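PDB 5NNP: N-terminal acetyltransferase-like protein from Chaetomium thermophilum, which probably acts as the TPR-repeat auxiliary subunit of the NatA N-terminal acetyltransferase complex, supporting transfer of acetyl groups to protein N-termini. Local coordinates for residues 407-410 / 411-414. Numbering follows the deposited sequence.
Sequences NVDF and HMTK
Met412 N donates to Val408 O at 2.9 Å, the shortest of four successive i-to-i+4 bonds that open helix 408-421. His411 N reaches Asn407 O, Thr413 N Asp409 O, and Lys414 N Phe410 O. Asn407 is the N-cap: its OD1 accepts from Phe410 N at 2.8 Å, the donor standing above the amide's carbonyl plane. The same amide lies over one face of the Phe410 ring, CG 3.3 Å above the plane near its centre. With His411 CG beside its own backbone N (chi1 -67°), the imidazole turns back toward the helix start, and Asn407 O sits at the ring edge, 3.0 Å from CD2; NE2 bonds to Pro405 O in the preceding loop. Asp409 and Met412 run side by side; a bend at chi3 (51°) brings Met412 CE alongside Asp409 OD1. A basic side chain from another protein's chain forms a salt bridge with Asp409. Farther along, Thr413 OG1 bonds to Tyr376 OH, and Lys414 pairs with Glu398 of helix 390-403. Phe410 packs on Ala400 and Ile401, while Met412 meets Tyr443 and Ile444 of helix 442-454. This is an asparagine-capped helix N-terminus, set among the packed helices of a TPR-type alpha solenoid.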
loop_
_atom_site.group_PDB
_atom_site.type_symbol
_atom_site.label_atom_id
_atom_site.label_comp_id
_atom_site.label_asym_id
_atom_site.label_seq_id
_atom_site.Cartn_x
_atom_site.Cartn_y
_atom_site.Cartn_z
ATOM N N ASN A 407 27.792 20.068 5.368
ATOM C CA ASN A 407 26.577 19.461 5.881
ATOM C C ASN A 407 25.478 19.398 4.837
ATOM O O ASN A 407 24.931 20.426 4.440
ATOM C CB ASN A 407 26.066 20.229 7.091
ATOM C CG ASN A 407 24.990 19.478 7.832
ATOM O OD1 ASN A 407 23.919 19.174 7.284
ATOM N ND2 ASN A 407 25.264 19.175 9.095
ATOM N N VAL A 408 25.144 18.183 4.419
ATOM C CA VAL A 408 24.101 17.957 3.423
ATOM C C VAL A 408 22.741 18.519 3.850
ATOM O O VAL A 408 22.072 19.196 3.067
ATOM C CB VAL A 408 23.948 16.447 3.112
ATOM C CG1 VAL A 408 22.743 16.197 2.240
ATOM C CG2 VAL A 408 25.225 15.905 2.447
ATOM N N ASP A 409 22.326 18.242 5.082
ATOM C CA ASP A 409 21.005 18.683 5.547
ATOM C C ASP A 409 20.899 20.186 5.643
ATOM O O ASP A 409 19.842 20.765 5.405
ATOM C CB ASP A 409 20.684 18.086 6.904
ATOM C CG ASP A 409 20.541 16.603 6.853
ATOM O OD1 ASP A 409 19.863 16.118 5.926
ATOM O OD2 ASP A 409 21.118 15.927 7.731
ATOM N N PHE A 410 21.995 20.827 6.010
ATOM C CA PHE A 410 22.016 22.279 6.054
ATOM C C PHE A 410 21.706 22.843 4.665
ATOM O O PHE A 410 20.783 23.633 4.515
ATOM C CB PHE A 410 23.363 22.778 6.583
ATOM C CG PHE A 410 23.587 22.484 8.043
ATOM C CD1 PHE A 410 22.638 21.776 8.782
ATOM C CD2 PHE A 410 24.740 22.913 8.680
ATOM C CE1 PHE A 410 22.835 21.494 10.127
ATOM C CE2 PHE A 410 24.946 22.642 10.022
ATOM C CZ PHE A 410 23.987 21.929 10.750
ATOM N N HIS A 411 22.433 22.408 3.639
ATOM C CA HIS A 411 22.198 22.936 2.294
ATOM C C HIS A 411 20.813 22.551 1.760
ATOM O O HIS A 411 20.210 23.303 0.994
ATOM C CB HIS A 411 23.290 22.465 1.328
ATOM C CG HIS A 411 24.642 23.026 1.632
ATOM N ND1 HIS A 411 25.061 24.253 1.164
ATOM C CD2 HIS A 411 25.665 22.538 2.373
ATOM C CE1 HIS A 411 26.286 24.495 1.597
ATOM N NE2 HIS A 411 26.675 23.468 2.330
ATOM N N MET A 412 20.318 21.389 2.176
ATOM C CA MET A 412 19.014 20.903 1.745
ATOM C C MET A 412 17.920 21.856 2.194
ATOM O O MET A 412 17.046 22.231 1.417
ATOM C CB MET A 412 18.751 19.509 2.301
ATOM C CG MET A 412 17.401 18.989 1.944
ATOM S SD MET A 412 17.100 17.280 2.465
ATOM C CE MET A 412 17.565 17.323 4.193
ATOM N N THR A 413 17.987 22.250 3.462
ATOM C CA THR A 413 17.039 23.198 4.027
ATOM C C THR A 413 17.146 24.556 3.333
ATOM O O THR A 413 16.135 25.223 3.083
ATOM C CB THR A 413 17.260 23.369 5.541
ATOM O OG1 THR A 413 16.724 22.232 6.225
ATOM C CG2 THR A 413 16.553 24.613 6.056
ATOM N N LYS A 414 18.375 24.960 3.025
ATOM C CA LYS A 414 18.609 26.225 2.351
ATOM C C LYS A 414 17.866 26.301 1.026
ATOM O O LYS A 414 17.155 27.275 0.750
ATOM C CB LYS A 414 20.096 26.426 2.114
ATOM C CG LYS A 414 20.423 27.792 1.575
ATOM C CD LYS A 414 21.892 28.026 1.597
ATOM C CE LYS A 414 22.341 28.589 0.286
ATOM N NZ LYS A 414 23.680 29.192 0.459
#